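Local coordinates for antifreeze protein (Marinomonas primoryensis, PDB 3P4G), which binds ice through a calcium-dependent, right-handed beta-helix, and so probably restrains the growth of ice crystals, at residues Asp259-Glu264 / Gly269-Asn274; Gly229-Gly234 / Asp238-Gln243; Gly210-Gly215 / Asp219-Ala224. One frame throughout, in Å; residues are numbered along the deposited sequence.

Interaction 1: Asp259-Glu264 / Gly269-Asn274; sequences DVLIVE and GTVAGN. With CA (calcium ion), chain P; CA (calcium ion), chain O; CA (calcium ion), chain Q.
Asp259, just before strand 260-263, faces Gly273 across a calcium ion rather than a hydrogen bond. Its OD2 lies 2.4 Å from the calcium of chain P, and Gly273 O binds the same ion at 2.3 Å; the two oxygens stay 3.8 Å apart, both turned to the metal. The carboxylate serves a second ion as well: OD1 binds the calcium of chain O at 2.3 Å, while OD2 makes a longer bond to it of 2.8 Å, so OD2 bridges the two ions. The CG of Asp259 stands anti to its carbonyl carbon (chi1 -58°), which swings the carboxylate into the row of metals. Gly255, Gly257, Glu275 and Asp278 complete the site of the chain P ion. That ion joins the turns of two successive coils, an arrangement that recalls the parallel beta-roll of RTX proteins, here wound as a right-handed beta-helix. Two residues on, Leu261 carries the apolar part of the contact. Its CG lies anti to the backbone N (chi1 174°), and CD2 touches Val271 CG1 at 3.8 Å, the side chains crossing at about a right angle. Ile252 of strand 251-253 packs against both of them, and Phe303 adds to the cover over Val271. Next to Gly273 in the same turn, Asn274 gives its carbonyl oxygen to the calcium of chain Q at 2.4 Å, where two waters also bind.

Interaction 2: Gly229-Gly234 / Asp238-Gln243; sequences GNIQGG and DIVRVQ. With CA (calcium ion), chain N; CA (calcium ion), chain O.
With CG1 anti to the carbonyl carbon (chi1 -61°) and the chain extended beyond it (chi2 172°), Ile231 sends CD1 across the interior to Val240, where it meets CG1 at 3.9 Å. Its other branch, CG2, lies against both methyls of Val240, and the two side chains slide past each other in opposite directions. Val242, in the conformer described, adds its CG2 beside the same CD1. An alanine in place of Ile231 removes both branches and would probably leave Val240 and Val242 facing a gap in the core. These strands form opposing walls of one coil of the beta-helix, and Gly233, Gly234 and Asp238 belong to the calcium-binding turn that joins them. A similar torsion at Asp238 (chi1 -53°) points its carboxylate into that turn, where OD1 binds the chain N calcium at 2.4 Å and OD2 the chain O calcium at 2.3 Å. Gly233 O shares the first ion and Gly234 O the second. Gly233 O lies 2.9 Å from Asp238 OD2, each bound to its own calcium; the cations are likely to offset the repulsion between the partly negative carbonyl oxygen and the carboxylate. A CB on Gly233 would sit tightly against that same OD2.

Interaction 3: Gly210-Gly215 / Asp219-Ala224; sequences GEVDGG and DTIIIA. With CA (calcium ion), chain M; CA (calcium ion), chain N.
A glycine-rich calcium turn joins the two strands of this coil, and Gly214, Gly215 and Asp219 hold it to two ions. Asp219 divides its carboxylate between them: OD1 binds the calcium of chain M at 2.3 Å, and OD2 that of chain N at 2.4 Å. Gly214 O joins the chain M ion at 2.3 Å, whereas Gly215 O reaches the chain N ion at 2.5 Å. Neighbouring carbonyls therefore serve successive metals, and Gly214 O lies 2.8 Å from Asp219 OD2, a closeness the cations probably offset. A CB on Gly214 would clash with Asp219 OD2, and Gly215 has a positive phi of 70°, which by itself favours glycine. Leading into the turn, Asp213 OD1 accepts a hydrogen bond from Gly215 N at 2.8 Å, an Asx turn in which the donor meets the anti side of the oxygen, 23° out of the carboxylate plane. The interior of the right-handed beta-helix begins directly beside the metals. There Val212 and Ile221 reach toward each other tip to tip, CG1 of the valine lying 3.8 Å from CD1 of the isoleucine. That CD1 also rests on Gly214 CA at 4.1 Å, packing the apolar core against the backbone of the turn. From adjacent coils, Leu202 lies on Val212 and Ile231 on Ile221.

In the fold
Along the chain come interactions 3, 2 and 1 in turn. Interactions 3 and 2, in successive coils with centres about 5 Å apart, each pair the two strands of one coil across its own turn; strands 211-213 and 230-232 adjoin on one wall, 220-223 and 239-242 on the other. Interaction 1, its centre about 7 Å from that of interaction 2, pairs 260-263 with 270-272 of the following coil; 260-263 lies beside 239-242, but 251-253 intervenes between 230-232 and 270-272. The chain N calcium is common to interactions 3 and 2, chain O to 2 and 1. Successive coils share their metals, which is likely to order one on the next, probably contributing to the regularity of this ice-binding protein.

Interaction 1: Asp259-Glu264 / Gly269-Asn274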
ATOM      1  N   ASP A 259       9.089   4.544 -20.907  1.00  6.73           N
ATOM      2  CA  ASP A 259       9.131   3.618 -19.773  1.00  6.33           C
ATOM      3  C   ASP A 259      10.216   2.574 -19.885  1.00  6.38           C
ATOM      4  O   ASP A 259      10.691   2.282 -20.991  1.00  7.24           O
ATOM      5  CB  ASP A 259       7.767   2.923 -19.680  1.00  6.02           C
ATOM      6  CG  ASP A 259       6.649   3.930 -19.511  1.00  8.48           C
ATOM      7  OD1 ASP A 259       6.576   4.558 -18.444  1.00  9.19           O
ATOM      8  OD2 ASP A 259       5.855   4.111 -20.444  1.00 10.21           O
ATOM      9  N   VAL A 260      10.577   1.972 -18.750  1.00  6.23           N
ATOM     10  CA  VAL A 260      11.577   0.917 -18.729  1.00  6.34           C
ATOM     11  C   VAL A 260      10.965  -0.310 -18.053  1.00  6.14           C
ATOM     12  O   VAL A 260      10.324  -0.191 -16.978  1.00  7.49           O
ATOM     13  CB  VAL A 260      12.857   1.372 -17.935  1.00  6.68           C
ATOM     14  CG1 VAL A 260      13.732   0.152 -17.617  1.00  9.31           C
ATOM     15  CG2 VAL A 260      13.585   2.500 -18.756  1.00  7.71           C
ATOM     16  N   LEU A 261      11.157  -1.479 -18.663  1.00  6.35           N
ATOM     17  CA  LEU A 261      10.775  -2.745 -18.018  1.00  6.41           C
ATOM     18  C   LEU A 261      12.012  -3.629 -17.914  1.00  6.67           C
ATOM     19  O   LEU A 261      12.671  -3.933 -18.899  1.00  7.91           O
ATOM     20  CB  LEU A 261       9.685  -3.456 -18.836  1.00  6.63           C
ATOM     21  CG  LEU A 261       9.342  -4.864 -18.310  1.00  6.87           C
ATOM     22  CD1 LEU A 261       8.758  -4.797 -16.885  1.00  7.62           C
ATOM     23  CD2 LEU A 261       8.258  -5.433 -19.256  1.00  7.12           C
ATOM     24  N   ILE A 262      12.352  -3.974 -16.693  1.00  6.60           N
ATOM     25  CA  ILE A 262      13.417  -4.935 -16.422  1.00  7.82           C
ATOM     26  C   ILE A 262      12.841  -6.238 -15.957  1.00  9.09           C
ATOM     27  O   ILE A 262      12.149  -6.300 -14.946  1.00  8.45           O
ATOM     28  CB  ILE A 262      14.409  -4.388 -15.385  1.00  9.33           C
ATOM     29  CG1 ILE A 262      15.063  -3.122 -15.960  1.00 12.40           C
ATOM     30  CG2 ILE A 262      15.590  -5.403 -15.102  1.00  9.41           C
ATOM     31  CD1 ILE A 262      15.625  -2.316 -14.932  1.00 19.16           C
ATOM     32  N   VAL A 263      13.167  -7.295 -16.700  1.00  9.94           N
ATOM     33  CA  VAL A 263      12.636  -8.625 -16.378  1.00 12.12           C
ATOM     34  C   VAL A 263      13.821  -9.508 -16.120  1.00 12.19           C
ATOM     35  O   VAL A 263      14.625  -9.793 -17.028  1.00 11.67           O
ATOM     36  CB  VAL A 263      11.631  -9.134 -17.471  1.00 14.76           C
ATOM     37  CG1 VAL A 263      11.934  -8.575 -18.774  1.00 18.50           C
ATOM     38  CG2 VAL A 263      11.511 -10.610 -17.567  1.00 16.69           C
ATOM     39  N   GLU A 264      13.923  -9.992 -14.879  1.00 11.69           N
ATOM     40  CA  GLU A 264      15.133 -10.715 -14.503  1.00 12.27           C
ATOM     41  C   GLU A 264      15.061 -12.245 -14.726  1.00 12.65           C
ATOM     42  O   GLU A 264      16.069 -12.936 -14.571  1.00 13.83           O
ATOM     43  CB  GLU A 264      15.491 -10.410 -13.050  1.00 12.74           C
ATOM     44  CG  GLU A 264      15.731  -8.931 -12.776  1.00 13.11           C
ATOM     45  CD  GLU A 264      16.214  -8.656 -11.343  1.00 17.84           C
ATOM     46  OE1 GLU A 264      16.461  -9.602 -10.582  1.00 18.25           O
ATOM     47  OE2 GLU A 264      16.359  -7.468 -10.967  1.00 19.64           O
ATOM     48  N   GLY A 269       4.456 -13.742 -20.273  1.00 11.77           N
ATOM     49  CA  GLY A 269       3.230 -12.922 -20.308  1.00 10.29           C
ATOM     50  C   GLY A 269       3.222 -11.840 -21.359  1.00 12.06           C
ATOM     51  O   GLY A 269       4.140 -11.755 -22.162  1.00 11.79           O
ATOM     52  N   THR A 270       2.156 -11.048 -21.378  1.00 11.18           N
ATOM     53  CA  THR A 270       2.000  -9.967 -22.388  1.00 12.48           C
ATOM     54  C   THR A 270       2.670  -8.702 -21.851  1.00 11.16           C
ATOM     55  O   THR A 270       2.427  -8.295 -20.692  1.00 11.27           O
ATOM     56  CB  THR A 270       0.491  -9.718 -22.673  1.00 12.40           C
ATOM     57  OG1 THR A 270      -0.046 -10.899 -23.292  1.00 13.52           O
ATOM     58  CG2 THR A 270       0.231  -8.453 -23.629  1.00 16.56           C
ATOM     59  N   VAL A 271       3.495  -8.073 -22.678  1.00  9.94           N
ATOM     60  CA  VAL A 271       4.215  -6.860 -22.240  1.00  9.46           C
ATOM     61  C   VAL A 271       4.087  -5.790 -23.314  1.00  9.34           C
ATOM     62  O   VAL A 271       4.185  -6.085 -24.520  1.00 10.17           O
ATOM     63  CB  VAL A 271       5.732  -7.099 -21.908  1.00 10.05           C
ATOM     64  CG1 VAL A 271       5.883  -8.032 -20.721  1.00  9.82           C
ATOM     65  CG2 VAL A 271       6.540  -7.663 -23.143  1.00 10.57           C
ATOM     66  N   ALA A 272       3.820  -4.565 -22.874  1.00  9.29           N
ATOM     67  CA  ALA A 272       3.650  -3.423 -23.809  1.00 10.17           C
ATOM     68  C   ALA A 272       4.311  -2.178 -23.307  1.00 10.30           C
ATOM     69  O   ALA A 272       4.124  -1.769 -22.152  1.00 10.61           O
ATOM     70  CB  ALA A 272       2.156  -3.157 -24.088  1.00 11.39           C
ATOM     71  N   GLY A 273       5.099  -1.562 -24.172  1.00 10.00           N
ATOM     72  CA  GLY A 273       5.669  -0.233 -23.874  1.00  9.40           C
ATOM     73  C   GLY A 273       4.593   0.859 -23.992  1.00  9.44           C
ATOM     74  O   GLY A 273       4.688   1.911 -23.290  1.00  8.76           O
ATOM     75  N   ASN A 274       3.589   0.578 -24.855  1.00 10.55           N
ATOM     76  CA  ASN A 274       2.550   1.533 -25.256  1.00  9.83           C
ATOM     77  C   ASN A 274       3.233   2.767 -25.874  1.00 10.19           C
ATOM     78  O   ASN A 274       4.367   2.651 -26.378  1.00 11.74           O
ATOM     79  CB  ASN A 274       1.658   1.898 -24.041  1.00  9.68           C
ATOM     80  CG  ASN A 274       0.947   0.671 -23.463  1.00 10.74           C
ATOM     81  OD1 ASN A 274       1.065   0.417 -22.294  1.00  9.49           O
ATOM     82  ND2 ASN A 274       0.216  -0.094 -24.307  1.00  9.64           N
TER
HETATM   83 CA    CA P 412       5.422   4.024 -22.779  1.00  3.51          CA
HETATM   84 CA    CA O 411       4.338   5.234 -18.414  1.00  3.69          CA
HETATM   85 CA    CA Q 413       6.553   2.736 -27.293  1.00  3.44          CA
HETATM   86  O   HOH W   1       6.142   0.371 -27.290  1.00  4.84           O
HETATM   87  O   HOH W   2       5.130   3.668 -29.094  1.00  8.48           O

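Interaction 2: Gly229-Gly234 / Asp238-Gln243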
ATOM      1  N   GLY A 229      -0.540 -11.470 -12.455  1.00  9.25           N
ATOM      2  CA  GLY A 229      -1.647 -10.501 -12.551  1.00  8.53           C
ATOM      3  C   GLY A 229      -1.264  -9.336 -13.482  1.00  9.55           C
ATOM      4  O   GLY A 229      -0.557  -9.534 -14.480  1.00 10.18           O
ATOM      5  N   ASN A 230      -1.686  -8.129 -13.157  1.00  8.86           N
ATOM      6  CA  ASN A 230      -1.524  -7.022 -14.097  1.00  9.46           C
ATOM      7  C   ASN A 230      -0.712  -5.925 -13.479  1.00  9.45           C
ATOM      8  O   ASN A 230      -0.897  -5.604 -12.317  1.00  9.96           O
ATOM      9  CB  ASN A 230      -2.881  -6.466 -14.500  1.00 10.23           C
ATOM     10  CG  ASN A 230      -3.736  -7.490 -15.202  1.00 14.32           C
ATOM     11  OD1 ASN A 230      -4.949  -7.575 -14.965  1.00 23.50           O
ATOM     12  ND2 ASN A 230      -3.126  -8.277 -16.058  1.00 12.32           N
ATOM     13  N   ILE A 231       0.140  -5.307 -14.285  1.00  9.13           N
ATOM     14  CA  ILE A 231       0.850  -4.090 -13.868  1.00  9.10           C
ATOM     15  C   ILE A 231       0.576  -3.012 -14.932  1.00  8.53           C
ATOM     16  O   ILE A 231       0.777  -3.273 -16.122  1.00  8.82           O
ATOM     17  CB  ILE A 231       2.390  -4.302 -13.789  1.00  8.58           C
ATOM     18  CG1 ILE A 231       2.777  -5.367 -12.768  1.00  7.96           C
ATOM     19  CG2 ILE A 231       3.129  -2.926 -13.477  1.00  8.77           C
ATOM     20  CD1 ILE A 231       4.283  -5.764 -12.799  1.00  7.28           C
ATOM     21  N   GLN A 232       0.130  -1.824 -14.497  1.00  8.46           N
ATOM     22  CA  GLN A 232       0.010  -0.658 -15.369  0.50  7.46           C
ATOM     23  C   GLN A 232       0.979   0.406 -14.849  1.00  8.87           C
ATOM     24  O   GLN A 232       0.913   0.739 -13.671  1.00  9.03           O
ATOM     25  CB  GLN A 232      -1.453  -0.141 -15.322  0.50  8.06           C
ATOM     26  CG  GLN A 232      -1.681   1.154 -16.052  0.50  6.36           C
ATOM     27  CD  GLN A 232      -1.285   1.067 -17.523  0.50  6.64           C
ATOM     28  OE1 GLN A 232      -0.337   1.720 -17.988  0.50  6.50           O
ATOM     29  NE2 GLN A 232      -2.036   0.246 -18.267  0.50  7.10           N
ATOM     30  N   GLY A 233       1.865   0.913 -15.698  1.00  6.85           N
ATOM     31  CA  GLY A 233       2.782   1.984 -15.271  1.00  8.06           C
ATOM     32  C   GLY A 233       2.017   3.299 -15.250  1.00  7.90           C
ATOM     33  O   GLY A 233       2.375   4.211 -14.460  1.00  8.51           O
ATOM     34  N   GLY A 234       1.006   3.388 -16.122  1.00  8.17           N
ATOM     35  CA  GLY A 234       0.187   4.609 -16.293  1.00  7.07           C
ATOM     36  C   GLY A 234       0.940   5.647 -17.125  1.00  7.27           C
ATOM     37  O   GLY A 234       2.004   5.338 -17.712  1.00  7.80           O
ATOM     38  N   ASP A 238       7.961   5.759 -16.316  1.00  5.33           N
ATOM     39  CA  ASP A 238       7.975   4.778 -15.225  1.00  5.13           C
ATOM     40  C   ASP A 238       9.095   3.751 -15.382  1.00  5.80           C
ATOM     41  O   ASP A 238       9.573   3.504 -16.471  1.00  6.93           O
ATOM     42  CB  ASP A 238       6.636   4.042 -15.232  1.00  6.26           C
ATOM     43  CG  ASP A 238       5.461   5.021 -15.202  1.00  5.35           C
ATOM     44  OD1 ASP A 238       5.349   5.732 -14.160  1.00  7.11           O
ATOM     45  OD2 ASP A 238       4.599   5.048 -16.113  1.00  7.29           O
ATOM     46  N   ILE A 239       9.431   3.098 -14.283  1.00  6.63           N
ATOM     47  CA  ILE A 239      10.334   1.948 -14.352  1.00  5.94           C
ATOM     48  C   ILE A 239       9.678   0.777 -13.588  1.00  5.71           C
ATOM     49  O   ILE A 239       9.206   0.952 -12.432  1.00  6.43           O
ATOM     50  CB  ILE A 239      11.766   2.238 -13.823  1.00  7.63           C
ATOM     51  CG1 ILE A 239      12.569   0.928 -13.949  1.00  6.17           C
ATOM     52  CG2 ILE A 239      11.764   2.722 -12.315  1.00  8.09           C
ATOM     53  CD1 ILE A 239      14.121   1.154 -13.991  1.00  9.64           C
ATOM     54  N   VAL A 240       9.582  -0.364 -14.242  1.00  5.74           N
ATOM     55  CA  VAL A 240       9.011  -1.571 -13.641  1.00  5.59           C
ATOM     56  C   VAL A 240      10.091  -2.623 -13.654  1.00  6.47           C
ATOM     57  O   VAL A 240      10.739  -2.848 -14.698  1.00  6.90           O
ATOM     58  CB  VAL A 240       7.768  -2.053 -14.428  1.00  5.57           C
ATOM     59  CG1 VAL A 240       7.220  -3.382 -13.864  1.00  6.12           C
ATOM     60  CG2 VAL A 240       6.627  -0.969 -14.386  1.00  6.57           C
ATOM     61  N   ARG A 241      10.288  -3.282 -12.518  1.00  7.29           N
ATOM     62  CA  ARG A 241      11.251  -4.366 -12.481  1.00  7.42           C
ATOM     63  C   ARG A 241      10.552  -5.601 -11.886  1.00  8.16           C
ATOM     64  O   ARG A 241       9.897  -5.486 -10.842  1.00  7.06           O
ATOM     65  CB  ARG A 241      12.444  -3.996 -11.631  1.00  9.10           C
ATOM     66  CG  ARG A 241      13.475  -5.142 -11.428  1.00  8.92           C
ATOM     67  CD  ARG A 241      14.861  -4.579 -11.355  1.00 17.60           C
ATOM     68  NE  ARG A 241      15.004  -3.753 -10.170  1.00 21.20           N
ATOM     69  CZ  ARG A 241      15.271  -4.248  -8.954  1.00 28.55           C
ATOM     70  NH1 ARG A 241      15.412  -5.562  -8.813  1.00 24.78           N
ATOM     71  NH2 ARG A 241      15.374  -3.441  -7.871  1.00 26.57           N
ATOM     72  N   VAL A 242      10.687  -6.728 -12.567  1.00  6.81           N
ATOM     73  CA  VAL A 242      10.134  -8.018 -12.075  0.50  7.03           C
ATOM     74  C   VAL A 242      11.303  -8.976 -11.928  1.00  7.92           C
ATOM     75  O   VAL A 242      12.068  -9.238 -12.884  1.00  8.92           O
ATOM     76  CB  VAL A 242       9.067  -8.647 -13.010  0.50  7.31           C
ATOM     77  CG1 VAL A 242       8.542 -10.024 -12.441  0.50  7.51           C
ATOM     78  CG2 VAL A 242       7.929  -7.664 -13.286  0.50  7.46           C
ATOM     79  N   GLN A 243      11.450  -9.535 -10.729  1.00  8.72           N
ATOM     80  CA  GLN A 243      12.638 -10.366 -10.472  1.00 10.32           C
ATOM     81  C   GLN A 243      12.483 -11.871 -10.621  1.00 11.88           C
ATOM     82  O   GLN A 243      13.491 -12.586 -10.632  1.00 13.08           O
ATOM     83  CB  GLN A 243      13.167 -10.036  -9.063  1.00 10.99           C
ATOM     84  CG  GLN A 243      13.509  -8.582  -8.890  1.00 13.27           C
ATOM     85  CD  GLN A 243      14.265  -8.342  -7.616  1.00 22.32           C
ATOM     86  OE1 GLN A 243      13.671  -8.118  -6.580  1.00 20.66           O
ATOM     87  NE2 GLN A 243      15.602  -8.362  -7.691  1.00 22.55           N
TER
HETATM   88 CA    CA N 410       3.032   6.445 -14.065  1.00  4.56          CA
HETATM   89 CA    CA O 411       4.338   5.234 -18.414  1.00  3.69          CA

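Interaction 3: Gly210-Gly215 / Asp219-Ala224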
ATOM      1  N   GLY A 210      -2.641 -10.238  -8.078  1.00 10.63           N
ATOM      2  CA  GLY A 210      -3.696  -9.188  -8.297  1.00  9.59           C
ATOM      3  C   GLY A 210      -3.236  -8.120  -9.280  1.00 10.01           C
ATOM      4  O   GLY A 210      -2.669  -8.442 -10.324  1.00 11.18           O
ATOM      5  N   GLU A 211      -3.450  -6.854  -8.950  1.00  8.81           N
ATOM      6  CA  GLU A 211      -3.146  -5.757  -9.863  1.00  9.04           C
ATOM      7  C   GLU A 211      -2.383  -4.647  -9.153  1.00  8.61           C
ATOM      8  O   GLU A 211      -2.615  -4.380  -7.949  1.00  8.25           O
ATOM      9  CB  GLU A 211      -4.456  -5.167 -10.423  1.00  9.02           C
ATOM     10  CG  GLU A 211      -5.319  -6.218 -11.188  1.00 14.25           C
ATOM     11  CD  GLU A 211      -6.368  -5.568 -12.041  1.00 20.32           C
ATOM     12  OE1 GLU A 211      -7.157  -4.751 -11.502  1.00 20.14           O
ATOM     13  OE2 GLU A 211      -6.391  -5.862 -13.250  1.00 19.42           O
ATOM     14  N   VAL A 212      -1.549  -3.965  -9.930  1.00  8.56           N
ATOM     15  CA  VAL A 212      -0.806  -2.768  -9.497  1.00  8.46           C
ATOM     16  C   VAL A 212      -0.997  -1.707 -10.584  1.00  9.30           C
ATOM     17  O   VAL A 212      -0.967  -2.004 -11.791  1.00  8.92           O
ATOM     18  CB  VAL A 212       0.687  -3.067  -9.321  1.00  9.39           C
ATOM     19  CG1 VAL A 212       1.561  -1.770  -9.296  1.00 12.47           C
ATOM     20  CG2 VAL A 212       0.929  -3.962  -8.105  1.00  9.89           C
ATOM     21  N   ASP A 213      -1.204  -0.462 -10.140  1.00  9.19           N
ATOM     22  CA  ASP A 213      -1.332   0.635 -11.089  1.00  9.24           C
ATOM     23  C   ASP A 213      -0.485   1.777 -10.532  1.00 10.19           C
ATOM     24  O   ASP A 213      -0.724   2.245  -9.401  1.00  8.87           O
ATOM     25  CB  ASP A 213      -2.802   1.068 -11.181  1.00 10.51           C
ATOM     26  CG  ASP A 213      -3.083   1.945 -12.391  1.00 13.94           C
ATOM     27  OD1 ASP A 213      -2.218   2.741 -12.793  1.00 12.56           O
ATOM     28  OD2 ASP A 213      -4.143   1.722 -13.049  1.00 21.66           O
ATOM     29  N   GLY A 214       0.475   2.223 -11.328  1.00  8.86           N
ATOM     30  CA  GLY A 214       1.375   3.352 -10.937  1.00  8.13           C
ATOM     31  C   GLY A 214       0.608   4.673 -10.991  1.00  7.56           C
ATOM     32  O   GLY A 214       0.927   5.661 -10.265  1.00  8.11           O
ATOM     33  N   GLY A 215      -0.411   4.725 -11.864  1.00  7.69           N
ATOM     34  CA  GLY A 215      -1.190   5.936 -12.095  1.00  8.57           C
ATOM     35  C   GLY A 215      -0.359   6.978 -12.830  1.00  8.17           C
ATOM     36  O   GLY A 215       0.665   6.663 -13.458  1.00  7.77           O
ATOM     37  N   ASP A 219       6.577   6.705 -11.858  1.00  5.99           N
ATOM     38  CA  ASP A 219       6.567   5.731 -10.763  1.00  4.50           C
ATOM     39  C   ASP A 219       7.609   4.633 -10.888  1.00  5.87           C
ATOM     40  O   ASP A 219       8.043   4.298 -12.007  1.00  6.10           O
ATOM     41  CB  ASP A 219       5.193   5.064 -10.780  1.00  4.81           C
ATOM     42  CG  ASP A 219       4.063   6.094 -10.735  1.00  8.38           C
ATOM     43  OD1 ASP A 219       3.905   6.790  -9.710  1.00  7.24           O
ATOM     44  OD2 ASP A 219       3.313   6.163 -11.696  1.00  7.72           O
ATOM     45  N   THR A 220       7.983   4.099  -9.728  1.00  5.28           N
ATOM     46  CA  THR A 220       8.857   2.931  -9.643  1.00  5.74           C
ATOM     47  C   THR A 220       8.084   1.772  -9.051  1.00  6.13           C
ATOM     48  O   THR A 220       7.583   1.877  -7.934  1.00  6.91           O
ATOM     49  CB  THR A 220      10.073   3.236  -8.757  1.00  6.82           C
ATOM     50  OG1 THR A 220      10.864   4.280  -9.344  1.00  9.31           O
ATOM     51  CG2 THR A 220      10.926   2.010  -8.593  1.00  5.72           C
ATOM     52  N   ILE A 221       8.018   0.667  -9.791  1.00  5.18           N
ATOM     53  CA  ILE A 221       7.352  -0.567  -9.291  1.00  5.55           C
ATOM     54  C   ILE A 221       8.326  -1.703  -9.354  1.00  6.06           C
ATOM     55  O   ILE A 221       8.857  -2.002 -10.456  1.00  8.06           O
ATOM     56  CB  ILE A 221       6.145  -0.844 -10.193  1.00  4.85           C
ATOM     57  CG1 ILE A 221       5.056   0.225  -9.940  1.00  5.93           C
ATOM     58  CG2 ILE A 221       5.572  -2.264  -9.939  1.00  5.38           C
ATOM     59  CD1 ILE A 221       4.080   0.319 -11.145  1.00  8.54           C
ATOM     60  N   ILE A 222       8.519  -2.386  -8.223  1.00  5.89           N
ATOM     61  CA  ILE A 222       9.411  -3.526  -8.146  1.00  7.25           C
ATOM     62  C   ILE A 222       8.633  -4.727  -7.569  1.00  7.30           C
ATOM     63  O   ILE A 222       8.046  -4.635  -6.463  1.00  8.82           O
ATOM     64  CB  ILE A 222      10.579  -3.257  -7.238  1.00  7.76           C
ATOM     65  CG1 ILE A 222      11.419  -2.076  -7.775  1.00  7.92           C
ATOM     66  CG2 ILE A 222      11.495  -4.517  -7.147  1.00  8.41           C
ATOM     67  CD1 ILE A 222      12.479  -1.517  -6.778  1.00 14.07           C
ATOM     68  N   ILE A 223       8.642  -5.825  -8.314  1.00  5.88           N
ATOM     69  CA  ILE A 223       8.024  -7.101  -7.867  1.00  7.03           C
ATOM     70  C   ILE A 223       9.149  -8.109  -7.714  1.00  8.54           C
ATOM     71  O   ILE A 223       9.793  -8.503  -8.718  1.00  9.03           O
ATOM     72  CB  ILE A 223       6.939  -7.654  -8.843  1.00  6.64           C
ATOM     73  CG1 ILE A 223       5.916  -6.571  -9.290  1.00  7.54           C
ATOM     74  CG2 ILE A 223       6.200  -8.898  -8.206  1.00  8.14           C
ATOM     75  CD1 ILE A 223       5.080  -5.892  -8.151  1.00  6.97           C
ATOM     76  N   ALA A 224       9.417  -8.545  -6.480  1.00  8.81           N
ATOM     77  CA  ALA A 224      10.504  -9.555  -6.245  1.00 10.68           C
ATOM     78  C   ALA A 224      10.124 -10.971  -6.677  1.00 10.46           C
ATOM     79  O   ALA A 224      10.973 -11.707  -7.155  1.00 10.66           O
ATOM     80  CB  ALA A 224      10.884  -9.603  -4.798  1.00 10.48           C
TER
HETATM   81 CA    CA M 409       1.760   7.709  -9.716  1.00  4.36          CA
HETATM   82 CA    CA N 410       3.032   6.445 -14.065  1.00  4.56          CA